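Local coordinates for protein response regulator receiver modulated diguanylate cyclase with PAS/PAC sensor (Desulfovibrio desulfuricans subsp. desulfuricans, PDB 3CG0) that probably acts as the phosphorylatable receiver domain that controls a diguanylate cyclase, the enzyme type that makes the second messenger cyclic di-GMP, at residues G80-I85 against H127-E132; E95-A100 against F106-K111. One frame throughout, in Å; residues are numbered along the deposited sequence.

Contact 1. Residues G80-I85 against H127-E132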
loop_
_atom_site.group_PDB
_atom_site.type_symbol
_atom_site.label_atom_id
_atom_site.label_comp_id
_atom_site.label_asym_id
_atom_site.label_seq_id
_atom_site.Cartn_x
_atom_site.Cartn_y
_atom_site.Cartn_z
ATOM N N GLY C 80 1.909 -0.961 28.990
ATOM C CA GLY C 80 2.938 -0.031 29.450
ATOM C C GLY C 80 4.206 -0.002 28.621
ATOM O O GLY C 80 4.932 0.995 28.637
ATOM N N CYS C 81 4.485 -1.091 27.907
ATOM C CA CYS C 81 5.696 -1.195 27.082
ATOM C C CYS C 81 5.337 -1.383 25.622
ATOM O O CYS C 81 6.225 -1.502 24.771
ATOM C CB CYS C 81 6.573 -2.368 27.529
ATOM S SG CYS C 81 6.860 -2.505 29.298
ATOM N N ASN C 82 4.030 -1.418 25.358
ATOM C CA ASN C 82 3.445 -1.672 24.033
ATOM C C ASN C 82 3.983 -2.919 23.305
ATOM O O ASN C 82 4.160 -2.929 22.081
ATOM C CB ASN C 82 3.502 -0.425 23.135
ATOM C CG ASN C 82 2.338 -0.368 22.161
ATOM O OD1 ASN C 82 2.481 -0.700 20.981
ATOM N ND2 ASN C 82 1.165 0.013 22.664
ATOM N N LEU C 83 4.247 -3.959 24.094
ATOM C CA LEU C 83 4.716 -5.235 23.599
ATOM C C LEU C 83 3.533 -6.047 23.128
ATOM O O LEU C 83 2.495 -6.090 23.798
ATOM C CB LEU C 83 5.420 -6.017 24.718
ATOM C CG LEU C 83 6.940 -6.037 24.894
ATOM C CD1 LEU C 83 7.604 -4.732 24.485
ATOM C CD2 LEU C 83 7.289 -6.390 26.338
ATOM N N PRO C 84 3.675 -6.690 21.962
ATOM C CA PRO C 84 2.802 -7.787 21.597
ATOM C C PRO C 84 3.046 -8.986 22.514
ATOM O O PRO C 84 4.170 -9.218 22.946
ATOM C CB PRO C 84 3.247 -8.155 20.188
ATOM C CG PRO C 84 4.139 -7.074 19.728
ATOM C CD PRO C 84 4.674 -6.386 20.929
ATOM N N ILE C 85 1.993 -9.757 22.748
ATOM C CA ILE C 85 1.997 -10.840 23.699
ATOM C C ILE C 85 1.590 -12.135 23.035
ATOM O O ILE C 85 0.547 -12.199 22.382
ATOM C CB ILE C 85 0.981 -10.569 24.841
ATOM C CG1 ILE C 85 1.330 -9.267 25.582
ATOM C CG2 ILE C 85 0.920 -11.761 25.801
ATOM C CD1 ILE C 85 2.796 -9.157 26.040
ATOM N N HIS C 127 4.704 -8.063 12.948
ATOM C CA HIS C 127 4.188 -7.470 11.716
ATOM C C HIS C 127 2.843 -6.778 11.936
ATOM O O HIS C 127 2.678 -5.631 11.564
ATOM C CB HIS C 127 4.068 -8.522 10.604
ATOM C CG HIS C 127 3.790 -7.943 9.250
ATOM N ND1 HIS C 127 2.985 -8.575 8.323
ATOM C CD2 HIS C 127 4.213 -6.797 8.662
ATOM C CE1 HIS C 127 2.922 -7.844 7.224
ATOM N NE2 HIS C 127 3.660 -6.760 7.402
ATOM N N LYS C 128 1.894 -7.480 12.544
ATOM C CA LYS C 128 0.620 -6.883 12.938
ATOM C C LYS C 128 0.835 -5.588 13.716
ATOM O O LYS C 128 0.185 -4.580 13.427
ATOM C CB LYS C 128 -0.220 -7.871 13.757
ATOM C CG LYS C 128 -1.526 -7.296 14.287
ATOM C CD LYS C 128 -2.331 -8.341 15.014
ATOM C CE LYS C 128 -3.474 -7.704 15.798
ATOM N NZ LYS C 128 -4.145 -8.727 16.642
ATOM N N LYS C 129 1.765 -5.615 14.669
ATOM C CA LYS C 129 2.102 -4.441 15.484
ATOM C C LYS C 129 2.659 -3.284 14.648
ATOM O O LYS C 129 2.242 -2.145 14.829
ATOM C CB LYS C 129 3.079 -4.813 16.617
ATOM C CG LYS C 129 3.349 -3.672 17.614
ATOM C CD LYS C 129 2.672 -3.828 18.992
ATOM C CE LYS C 129 1.171 -4.125 18.970
ATOM N NZ LYS C 129 0.606 -4.257 20.352
ATOM N N LYS C 130 3.569 -3.592 13.722
ATOM C CA LYS C 130 4.130 -2.595 12.796
ATOM C C LYS C 130 3.068 -1.819 12.002
ATOM O O LYS C 130 3.046 -0.582 12.032
ATOM C CB LYS C 130 5.121 -3.242 11.819
ATOM C CG LYS C 130 6.495 -3.564 12.401
ATOM C CD LYS C 130 7.480 -3.915 11.283
ATOM C CE LYS C 130 8.570 -4.886 11.743
ATOM N NZ LYS C 130 9.584 -4.252 12.638
ATOM N N LEU C 131 2.196 -2.550 11.308
ATOM C CA LEU C 131 1.164 -1.953 10.458
ATOM C C LEU C 131 0.159 -1.123 11.247
ATOM O O LEU C 131 -0.216 -0.027 10.831
ATOM C CB LEU C 131 0.404 -3.031 9.681
ATOM C CG LEU C 131 1.171 -3.911 8.707
ATOM C CD1 LEU C 131 0.299 -5.069 8.322
ATOM C CD2 LEU C 131 1.649 -3.146 7.472
ATOM N N GLU C 132 -0.265 -1.650 12.388
ATOM C CA GLU C 132 -1.288 -1.000 13.195
ATOM C C GLU C 132 -0.798 0.250 13.940
ATOM O O GLU C 132 -1.615 1.042 14.397
ATOM C CB GLU C 132 -1.919 -2.003 14.163
ATOM C CG GLU C 132 -2.766 -3.076 13.485
ATOM C CD GLU C 132 -3.526 -3.940 14.474
ATOM O OE1 GLU C 132 -3.205 -3.903 15.682
ATOM O OE2 GLU C 132 -4.454 -4.655 14.044
#
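The flat carboxamide of Asn82 and the puckered ring of Pro84 receive one side chain, Lys129, which crosses both at a slant. Lys129 CD lies 3.7 Å from Asn82 OD1, well out of the amide plane, and the ammonium group is displaced to the same side. Against the proline, the C-gamma corner does the touching: Pro84 CG is 3.6 Å from Lys129 CD and 4.0 Å from Lys129 CB. The imidazole of His127 carries Leu131 CD1 over one face, offset toward the rim; on this flank of the helix both residues pack against Tyr108 of the second subunit.

Lys129 leaves the helix with CG anti to the backbone N (chi1 -173°), then bends at chi2 and chi3, which carries its methylenes across the loop, past Pro84 CG and toward Asn82. Its CD also rests 3.5 Å from Asn82 O. Asn82, with positive phi, is where the chain leaves helix 70-80; Leu83 turns away to pack on Leu77, Pro55 and Ala58, while Pro84 joins Ala58 of strand 57-61 by a backbone hydrogen bond. The contact therefore ties the connection between helix 70-80 and strand 85-89 to the C-terminal helix of a CheY-like receiver domain.

Lysine serves here mainly as a hydrocarbon. Its NZ approaches Asn82 OD1 to 4.1 Å and Leu83 O to 4.3 Å, distances too long for hydrogen bonds, so the nearby oxygens may still attract the charge weakly while the methylenes supply the close packing.

Contact 2. Residues E95-A100 against F106-K111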
loop_
_atom_site.group_PDB
_atom_site.type_symbol
_atom_site.label_atom_id
_atom_site.label_comp_id
_atom_site.label_asym_id
_atom_site.label_seq_id
_atom_site.Cartn_x
_atom_site.Cartn_y
_atom_site.Cartn_z
ATOM N N GLU C 95 -11.706 -19.834 33.008
ATOM C CA GLU C 95 -11.676 -18.566 33.720
ATOM C C GLU C 95 -10.437 -17.710 33.438
ATOM O O GLU C 95 -10.552 -16.494 33.354
ATOM C CB GLU C 95 -11.776 -18.840 35.220
ATOM C CG GLU C 95 -12.789 -17.987 35.961
ATOM C CD GLU C 95 -13.421 -18.719 37.144
ATOM O OE1 GLU C 95 -12.902 -19.787 37.548
ATOM O OE2 GLU C 95 -14.445 -18.226 37.668
ATOM N N THR C 96 -9.262 -18.332 33.291
ATOM C CA THR C 96 -8.028 -17.569 33.036
ATOM C C THR C 96 -7.931 -17.102 31.590
ATOM O O THR C 96 -7.416 -16.016 31.329
ATOM C CB THR C 96 -6.729 -18.323 33.426
ATOM O OG1 THR C 96 -6.586 -19.501 32.626
ATOM C CG2 THR C 96 -6.723 -18.685 34.906
ATOM N N PHE C 97 -8.440 -17.917 30.665
ATOM C CA PHE C 97 -8.569 -17.529 29.256
ATOM C C PHE C 97 -9.576 -16.402 29.026
ATOM O O PHE C 97 -9.520 -15.728 27.997
ATOM C CB PHE C 97 -8.938 -18.731 28.385
ATOM C CG PHE C 97 -7.817 -19.715 28.202
ATOM C CD1 PHE C 97 -6.654 -19.353 27.521
ATOM C CD2 PHE C 97 -7.925 -21.007 28.697
ATOM C CE1 PHE C 97 -5.615 -20.261 27.350
ATOM C CE2 PHE C 97 -6.889 -21.926 28.529
ATOM C CZ PHE C 97 -5.732 -21.550 27.858
ATOM N N GLN C 98 -10.497 -16.210 29.975
ATOM C CA GLN C 98 -11.420 -15.073 29.951
ATOM C C GLN C 98 -10.663 -13.793 30.268
ATOM O O GLN C 98 -10.849 -12.783 29.589
ATOM C CB GLN C 98 -12.566 -15.234 30.963
ATOM C CG GLN C 98 -13.356 -16.525 30.880
ATOM C CD GLN C 98 -14.639 -16.391 30.102
ATOM O OE1 GLN C 98 -14.631 -16.172 28.888
ATOM N NE2 GLN C 98 -15.757 -16.542 30.797
ATOM N N ARG C 99 -9.817 -13.834 31.301
ATOM C CA ARG C 99 -9.031 -12.661 31.692
ATOM C C ARG C 99 -7.907 -12.393 30.700
ATOM O O ARG C 99 -7.502 -11.248 30.512
ATOM C CB ARG C 99 -8.429 -12.794 33.094
ATOM C CG ARG C 99 -9.191 -13.654 34.069
ATOM C CD ARG C 99 -9.019 -13.201 35.517
ATOM N NE ARG C 99 -7.767 -12.494 35.796
ATOM C CZ ARG C 99 -6.655 -13.064 36.256
ATOM N NH1 ARG C 99 -6.597 -14.372 36.474
ATOM N NH2 ARG C 99 -5.584 -12.315 36.487
ATOM N N ALA C 100 -7.408 -13.455 30.072
ATOM C CA ALA C 100 -6.351 -13.337 29.069
ATOM C C ALA C 100 -6.869 -12.660 27.803
ATOM O O ALA C 100 -6.142 -11.912 27.167
ATOM C CB ALA C 100 -5.770 -14.687 28.752
ATOM N N PHE C 106 -1.741 -11.909 20.948
ATOM C CA PHE C 106 -1.736 -12.288 19.568
ATOM C C PHE C 106 -2.274 -13.707 19.369
ATOM O O PHE C 106 -3.035 -13.980 18.438
ATOM C CB PHE C 106 -0.318 -12.198 19.037
ATOM C CG PHE C 106 -0.182 -12.740 17.668
ATOM C CD1 PHE C 106 -0.606 -11.986 16.580
ATOM C CD2 PHE C 106 0.336 -14.012 17.464
ATOM C CE1 PHE C 106 -0.490 -12.487 15.303
ATOM C CE2 PHE C 106 0.461 -14.517 16.197
ATOM C CZ PHE C 106 0.038 -13.753 15.123
ATOM N N GLY C 107 -1.857 -14.613 20.246
ATOM C CA GLY C 107 -2.288 -16.000 20.194
ATOM C C GLY C 107 -1.869 -16.725 21.457
ATOM O O GLY C 107 -1.461 -16.088 22.434
ATOM N N TYR C 108 -1.979 -18.055 21.414
ATOM C CA TYR C 108 -1.643 -18.940 22.518
ATOM C C TYR C 108 -0.832 -20.105 21.973
ATOM O O TYR C 108 -1.202 -20.725 20.976
ATOM C CB TYR C 108 -2.917 -19.467 23.201
ATOM C CG TYR C 108 -3.852 -18.381 23.704
ATOM C CD1 TYR C 108 -3.791 -17.943 25.022
ATOM C CD2 TYR C 108 -4.799 -17.801 22.860
ATOM C CE1 TYR C 108 -4.634 -16.950 25.477
ATOM C CE2 TYR C 108 -5.636 -16.805 23.305
ATOM C CZ TYR C 108 -5.553 -16.387 24.616
ATOM O OH TYR C 108 -6.396 -15.405 25.066
ATOM N N LEU C 109 0.296 -20.380 22.613
ATOM C CA LEU C 109 1.171 -21.491 22.228
ATOM C C LEU C 109 1.210 -22.543 23.327
ATOM O O LEU C 109 1.647 -22.257 24.443
ATOM C CB LEU C 109 2.587 -20.982 21.923
ATOM C CG LEU C 109 3.061 -20.907 20.462
ATOM C CD1 LEU C 109 1.937 -20.906 19.437
ATOM C CD2 LEU C 109 3.959 -19.708 20.262
ATOM N N ALA C 110 0.741 -23.748 23.011
ATOM C CA ALA C 110 0.703 -24.839 23.977
ATOM C C ALA C 110 2.038 -25.566 24.044
ATOM O O ALA C 110 2.588 -25.955 23.015
ATOM C CB ALA C 110 -0.422 -25.806 23.642
ATOM N N LYS C 111 2.561 -25.737 25.257
ATOM C CA LYS C 111 3.830 -26.440 25.451
ATOM C C LYS C 111 3.626 -27.965 25.436
ATOM O O LYS C 111 2.615 -28.451 25.958
ATOM C CB LYS C 111 4.561 -25.951 26.717
ATOM C CG LYS C 111 3.784 -26.065 28.027
ATOM C CD LYS C 111 3.857 -24.765 28.827
ATOM C CE LYS C 111 5.166 -24.589 29.576
ATOM N NZ LYS C 111 4.982 -24.850 31.021
#
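Phe97 and Tyr108 meet as an offset edge-to-face pair, the edge of the phenylalanine directed at the face of the tyrosine. Their planes stand at 75° and their centroids lie 5.5 Å apart, with the side chains running past each other in opposite directions. With CG opposite the carbonyl carbon (chi1 -56°), Tyr108 reaches the helix. The closest approach is Phe97 CD1 to Tyr108 CE1, 3.7 Å; on the next atoms round, Phe97 CE1 comes to 3.8 Å from Tyr108 CD1. Ala100, one turn further along the helix, brings CB to the edge of the tyrosine ring, 3.8 Å from Tyr108 OH.

This is the inner side of the beta-alpha-beta unit formed by strand 85-89, helix 94-101 and strand 107-110. In the receiver fold an aromatic residue at the position of Tyr108, three before the conserved lysine (here Lys111), commonly takes part in the switch that follows phosphorylation.

Around this group, Ile62 touches Phe97, Ala100 and Tyr108; it follows Asp61, the predicted phosphorylation site. Further out, Arg99 anchors the helix through a salt bridge to Asp69. Across the interface, the tyrosine hydroxyl is held by a hydrogen bond to Glu132 OE2 of the second subunit, whose Leu131 packs on Phe97.

Place in the fold sets the chemistry of the two contacts, whose centres are about 17 Å apart. Contact 2 is buried and largely aromatic, joining a helix to the edge strand within one beta-alpha-beta unit; contact 1 is partly buried and joins elements distant in sequence through an aliphatic lysine chain beside carbonyl oxygens. A backbone link connects them: Ile85 O and Phe106 N, 2.7 Å apart, probably form a hydrogen bond where strand 85-89 begins beside the residue leading into strand 107-110. Both also border the second subunit. There the helix that carries 127-132 in one copy faces 95-100 and 106-111 of the other, an interface reminiscent of the alpha4-beta5-alpha5 dimers of many response regulators.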